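Local coordinates for 3-oxoacyl-[acyl-carrier-protein] synthase 3 (Micrococcus luteus NCTC 2665, PDB 4EWP) that probably catalyses the condensation that initiates bacterial fatty acid synthesis, condensing the acetyl group of acetyl-CoA with malonyl-ACP, with loss of CO2, at residues A135-G140 and V177-E182; A270-H275 and D283-Q288. All coordinates share one frame; numbering follows the deposited sequence.

Contact 1: residues A135-G140 and V177-E182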
loop_
_atom_site.group_PDB
_atom_site.type_symbol
_atom_site.label_atom_id
_atom_site.label_comp_id
_atom_site.label_asym_id
_atom_site.label_seq_id
_atom_site.Cartn_x
_atom_site.Cartn_y
_atom_site.Cartn_z
ATOM N N ALA A 135 13.879 -7.036 -1.211
ATOM C CA ALA A 135 13.715 -7.412 -2.614
ATOM C C ALA A 135 14.231 -6.315 -3.553
ATOM O O ALA A 135 14.914 -6.606 -4.535
ATOM C CB ALA A 135 12.253 -7.727 -2.927
ATOM N N LEU A 136 13.880 -5.065 -3.253
ATOM C CA LEU A 136 14.329 -3.919 -4.042
ATOM C C LEU A 136 15.861 -3.816 -4.058
ATOM O O LEU A 136 16.451 -3.552 -5.088
ATOM C CB LEU A 136 13.705 -2.613 -3.509
ATOM C CG LEU A 136 12.180 -2.469 -3.673
ATOM C CD1 LEU A 136 11.641 -1.244 -2.897
ATOM C CD2 LEU A 136 11.758 -2.410 -5.136
ATOM N N VAL A 137 16.501 -4.041 -2.913
ATOM C CA VAL A 137 17.956 -3.958 -2.829
ATOM C C VAL A 137 18.615 -5.122 -3.571
ATOM O O VAL A 137 19.534 -4.922 -4.355
ATOM C CB VAL A 137 18.434 -3.922 -1.344
ATOM C CG1 VAL A 137 19.936 -4.074 -1.256
ATOM C CG2 VAL A 137 17.985 -2.620 -0.654
ATOM N N ARG A 138 18.136 -6.344 -3.347
ATOM C CA ARG A 138 18.797 -7.504 -3.942
ATOM C C ARG A 138 18.517 -7.696 -5.436
ATOM O O ARG A 138 19.210 -8.483 -6.096
ATOM C CB ARG A 138 18.531 -8.785 -3.145
ATOM C CG ARG A 138 19.350 -8.855 -1.852
ATOM C CD ARG A 138 19.149 -10.171 -1.089
ATOM N NE ARG A 138 17.736 -10.395 -0.835
ATOM C CZ ARG A 138 17.000 -11.301 -1.473
ATOM N NH1 ARG A 138 17.578 -12.091 -2.375
ATOM N NH2 ARG A 138 15.695 -11.423 -1.203
ATOM N N SER A 139 17.538 -6.964 -5.975
ATOM C CA SER A 139 17.288 -6.999 -7.418
ATOM C C SER A 139 17.970 -5.831 -8.126
ATOM O O SER A 139 17.861 -5.688 -9.347
ATOM C CB SER A 139 15.786 -6.993 -7.739
ATOM O OG SER A 139 15.162 -5.815 -7.248
ATOM N N GLY A 140 18.656 -4.990 -7.355
ATOM C CA GLY A 140 19.370 -3.852 -7.907
ATOM C C GLY A 140 18.442 -2.717 -8.331
ATOM O O GLY A 140 18.849 -1.813 -9.057
ATOM N N VAL A 177 17.209 0.251 4.617
ATOM C CA VAL A 177 17.781 -0.976 4.097
ATOM C C VAL A 177 18.727 -0.643 2.956
ATOM O O VAL A 177 18.350 0.059 2.011
ATOM C CB VAL A 177 16.681 -1.910 3.592
ATOM C CG1 VAL A 177 17.295 -3.200 3.027
ATOM C CG2 VAL A 177 15.685 -2.198 4.713
ATOM N N ALA A 178 19.951 -1.146 3.032
ATOM C CA ALA A 178 20.948 -0.810 2.033
ATOM C C ALA A 178 21.617 -2.031 1.392
ATOM O O ALA A 178 21.728 -3.110 2.005
ATOM C CB ALA A 178 22.014 0.110 2.642
ATOM N N ALA A 179 22.085 -1.841 0.163
ATOM C CA ALA A 179 22.954 -2.830 -0.467
ATOM C C ALA A 179 24.114 -3.183 0.466
ATOM O O ALA A 179 24.642 -2.325 1.172
ATOM C CB ALA A 179 23.481 -2.310 -1.811
ATOM N N SER A 180 24.517 -4.447 0.463
ATOM C CA SER A 180 25.558 -4.888 1.366
ATOM C C SER A 180 26.342 -6.041 0.752
ATOM O O SER A 180 25.816 -6.768 -0.092
ATOM C CB SER A 180 24.936 -5.304 2.702
ATOM O OG SER A 180 25.915 -5.798 3.603
ATOM N N ASP A 181 27.597 -6.190 1.179
ATOM C CA ASP A 181 28.458 -7.301 0.770
ATOM C C ASP A 181 28.115 -8.576 1.526
ATOM O O ASP A 181 28.181 -9.677 0.979
ATOM C CB ASP A 181 29.932 -6.966 1.027
ATOM C CG ASP A 181 30.544 -6.110 -0.073
ATOM O OD1 ASP A 181 29.915 -5.992 -1.151
ATOM O OD2 ASP A 181 31.658 -5.565 0.137
ATOM N N GLU A 182 27.776 -8.425 2.798
ATOM C CA GLU A 182 27.429 -9.574 3.620
ATOM C C GLU A 182 25.938 -9.586 3.924
ATOM O O GLU A 182 25.346 -8.538 4.176
ATOM C CB GLU A 182 28.239 -9.563 4.913
ATOM C CG GLU A 182 29.727 -9.815 4.709
ATOM C CD GLU A 182 30.032 -11.261 4.339
ATOM O OE1 GLU A 182 29.329 -12.174 4.829
ATOM O OE2 GLU A 182 30.973 -11.484 3.553
#
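Val137, near the C-terminal end of helix 125-138, carries the helix side of this contact alone, laying its two methyls along strand 170-180, one at Ala179 and one at Val177. Its CG1 lies anti to the backbone N (chi1 170°), which sends that methyl onto Ala179 while CG2 is left to reach Val177. The CG1 methyl sits 3.4 Å from CA of Ala179, closer than carbon atoms usually approach, and also meets the Ala179 backbone N; CB of Ala179 is 4.0 Å from the same CG1. The other branch, CG2 of Val137, meets CG1 of Val177 at 3.8 Å, the two valines crossing obliquely. Ser14 of the neighbouring strand 13-22 and Val145 of strand 144-152 also touch Val137, so the methyls are buried between helix and sheet. Trimming Val137 to an alanine would probably leave a gap over the strand and deprive Val177 CG1 and Ala179 of their partners on the helix.

Just beyond, the helix ends in a Schellman motif at Gly140, whose N bonds to O of Val137 at 3.1 Å. The hydroxyl OG of Ser139 turns back to O of Ala135 at 2.8 Å, tilted 26° from the carbonyl plane, and adds a side-chain grip to the last turn. NH1 of Arg138 bonds to O of Ser139 of the second subunit, and O of Ser139 receives the same bond from Arg138 of that subunit. Away from the predicted active site, this end of the helix shows the helix-on-sheet layering characteristic of the thiolase fold.

Contact 2: residues A270-H275 and D283-Q288; sequences AAFIPH and DEFAKQ
Phe272 and Phe285 form the aromatic part of the contact, a T-shaped pair in which the edge of Phe272 is directed at the face of Phe285. The ring centroids are 5.1 Å apart and the planes meet at 70°. CZ of Phe272 stands over the middle of the Phe285 ring, 3.8 Å from both its CG and CD2. CG is anti to the backbone N in both (chi1 171° for Phe272, -153° for Phe285), which brings the rings together between strand 269-274 and helix 279-288.

The Phe272 ring also makes van der Waals contact with the helix backbone, its CE2 lying 3.9 Å from N of Ala286.

Apolar packing completes the interface. CD2 of Phe272 is 4.3 Å from CB of Ala286. Pro274 works on both rings: its CD covers one face of Phe272, while its CB is 4.3 Å from CD1 of Phe285. His275, a predicted active-site residue, follows Pro274 in the chain. Leu332 and Ile334 of strand 330-337 also touch Phe272, and Ile334 touches Phe285 as well.

Strand and helix are thus joined here by dispersion and by the weak electrostatics of a ring edge meeting a ring face, so their hold depends on close fit rather than on charge.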
loop_
_atom_site.group_PDB
_atom_site.type_symbol
_atom_site.label_atom_id
_atom_site.label_comp_id
_atom_site.label_asym_id
_atom_site.label_seq_id
_atom_site.Cartn_x
_atom_site.Cartn_y
_atom_site.Cartn_z
ATOM N N ALA A 270 20.660 -12.495 19.349
ATOM C CA ALA A 270 20.942 -11.538 20.409
ATOM C C ALA A 270 19.637 -10.954 20.930
ATOM O O ALA A 270 19.572 -10.455 22.049
ATOM C CB ALA A 270 21.838 -10.431 19.913
ATOM N N ALA A 271 18.591 -11.013 20.115
ATOM C CA ALA A 271 17.324 -10.418 20.512
ATOM C C ALA A 271 16.136 -11.041 19.796
ATOM O O ALA A 271 16.261 -11.576 18.695
ATOM C CB ALA A 271 17.341 -8.902 20.280
ATOM N N PHE A 272 14.981 -10.954 20.447
ATOM C CA PHE A 272 13.718 -11.394 19.881
ATOM C C PHE A 272 12.785 -10.195 19.923
ATOM O O PHE A 272 12.472 -9.681 20.994
ATOM C CB PHE A 272 13.141 -12.564 20.688
ATOM C CG PHE A 272 11.738 -12.934 20.303
ATOM C CD1 PHE A 272 11.383 -13.059 18.967
ATOM C CD2 PHE A 272 10.772 -13.157 21.277
ATOM C CE1 PHE A 272 10.076 -13.399 18.603
ATOM C CE2 PHE A 272 9.474 -13.496 20.934
ATOM C CZ PHE A 272 9.124 -13.620 19.586
ATOM N N ILE A 273 12.365 -9.729 18.751
ATOM C CA ILE A 273 11.562 -8.523 18.695
ATOM C C ILE A 273 10.236 -8.788 18.018
ATOM O O ILE A 273 10.065 -8.487 16.836
ATOM C CB ILE A 273 12.290 -7.385 17.967
ATOM C CG1 ILE A 273 13.751 -7.306 18.437
ATOM C CG2 ILE A 273 11.564 -6.068 18.225
ATOM C CD1 ILE A 273 14.618 -6.387 17.613
ATOM N N PRO A 274 9.284 -9.362 18.761
ATOM C CA PRO A 274 7.988 -9.542 18.110
ATOM C C PRO A 274 7.225 -8.223 18.107
ATOM O O PRO A 274 7.450 -7.348 18.952
ATOM C CB PRO A 274 7.283 -10.572 19.009
ATOM C CG PRO A 274 7.876 -10.319 20.375
ATOM C CD PRO A 274 9.315 -9.916 20.128
ATOM N N HIS A 275 6.346 -8.075 17.136
ATOM C CA HIS A 275 5.340 -7.040 17.184
ATOM C C HIS A 275 4.754 -6.969 18.604
ATOM O O HIS A 275 4.430 -8.004 19.201
ATOM C CB HIS A 275 4.269 -7.399 16.177
ATOM C CG HIS A 275 2.955 -6.740 16.431
ATOM N ND1 HIS A 275 2.817 -5.373 16.519
ATOM C CD2 HIS A 275 1.719 -7.258 16.605
ATOM C CE1 HIS A 275 1.550 -5.078 16.741
ATOM N NE2 HIS A 275 0.863 -6.205 16.804
ATOM N N ASP A 283 5.186 -12.869 26.075
ATOM C CA ASP A 283 5.719 -13.879 26.995
ATOM C C ASP A 283 5.539 -15.311 26.480
ATOM O O ASP A 283 6.490 -16.086 26.437
ATOM C CB ASP A 283 5.064 -13.769 28.371
ATOM C CG ASP A 283 5.372 -12.463 29.065
ATOM O OD1 ASP A 283 6.276 -11.750 28.600
ATOM O OD2 ASP A 283 4.715 -12.158 30.082
ATOM N N GLU A 284 4.311 -15.654 26.095
ATOM C CA GLU A 284 3.985 -17.014 25.690
ATOM C C GLU A 284 4.763 -17.375 24.426
ATOM O O GLU A 284 5.241 -18.508 24.267
ATOM C CB GLU A 284 2.477 -17.144 25.467
ATOM C CG GLU A 284 1.963 -18.567 25.447
ATOM C CD GLU A 284 2.428 -19.374 26.642
ATOM O OE1 GLU A 284 2.096 -19.000 27.786
ATOM O OE2 GLU A 284 3.137 -20.382 26.430
ATOM N N PHE A 285 4.901 -16.384 23.549
ATOM C CA PHE A 285 5.691 -16.493 22.328
ATOM C C PHE A 285 7.167 -16.820 22.642
ATOM O O PHE A 285 7.723 -17.808 22.156
ATOM C CB PHE A 285 5.574 -15.165 21.574
ATOM C CG PHE A 285 5.749 -15.276 20.095
ATOM C CD1 PHE A 285 5.178 -14.330 19.255
ATOM C CD2 PHE A 285 6.494 -16.302 19.540
ATOM C CE1 PHE A 285 5.336 -14.408 17.882
ATOM C CE2 PHE A 285 6.664 -16.390 18.166
ATOM C CZ PHE A 285 6.082 -15.442 17.335
ATOM N N ALA A 286 7.789 -15.996 23.476
ATOM C CA ALA A 286 9.170 -16.222 23.890
ATOM C C ALA A 286 9.361 -17.607 24.496
ATOM O O ALA A 286 10.368 -18.265 24.246
ATOM C CB ALA A 286 9.614 -15.133 24.882
ATOM N N LYS A 287 8.399 -18.054 25.300
ATOM C CA LYS A 287 8.500 -19.375 25.912
ATOM C C LYS A 287 8.471 -20.461 24.839
ATOM O O LYS A 287 9.195 -21.456 24.912
ATOM C CB LYS A 287 7.360 -19.586 26.907
ATOM C CG LYS A 287 7.256 -21.010 27.449
ATOM C CD LYS A 287 6.130 -21.142 28.481
ATOM C CE LYS A 287 5.867 -22.610 28.839
ATOM N NZ LYS A 287 4.885 -22.764 29.955
ATOM N N GLN A 288 7.634 -20.266 23.830
ATOM C CA GLN A 288 7.431 -21.298 22.821
ATOM C C GLN A 288 8.706 -21.481 21.959
ATOM O O GLN A 288 9.037 -22.591 21.509
ATOM C CB GLN A 288 6.197 -20.951 21.982
ATOM C CG GLN A 288 5.683 -22.085 21.109
ATOM C CD GLN A 288 5.178 -23.281 21.906
ATOM O OE1 GLN A 288 4.860 -23.167 23.094
ATOM N NE2 GLN A 288 5.101 -24.440 21.248
#

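Following the chain from the N terminus, the first of the contacting elements met is helix 125-138, and contact 1 closes the long loop that runs through strand 144-152 before returning on strand 170-180. The chain then passes into the second five-stranded sheet, where contact 2 closes a much shorter loop between strand 269-274 and helix 279-288, the first two elements of a beta-alpha-beta unit completed by strand 296-297. The two loops are in series, neither enclosing nor crossing the other. Their centres lie about 27 Å apart and their nearest atoms about 14 Å, so they do not touch. Each ties a helix to a different sheet, in different halves of the thiolase-type fold.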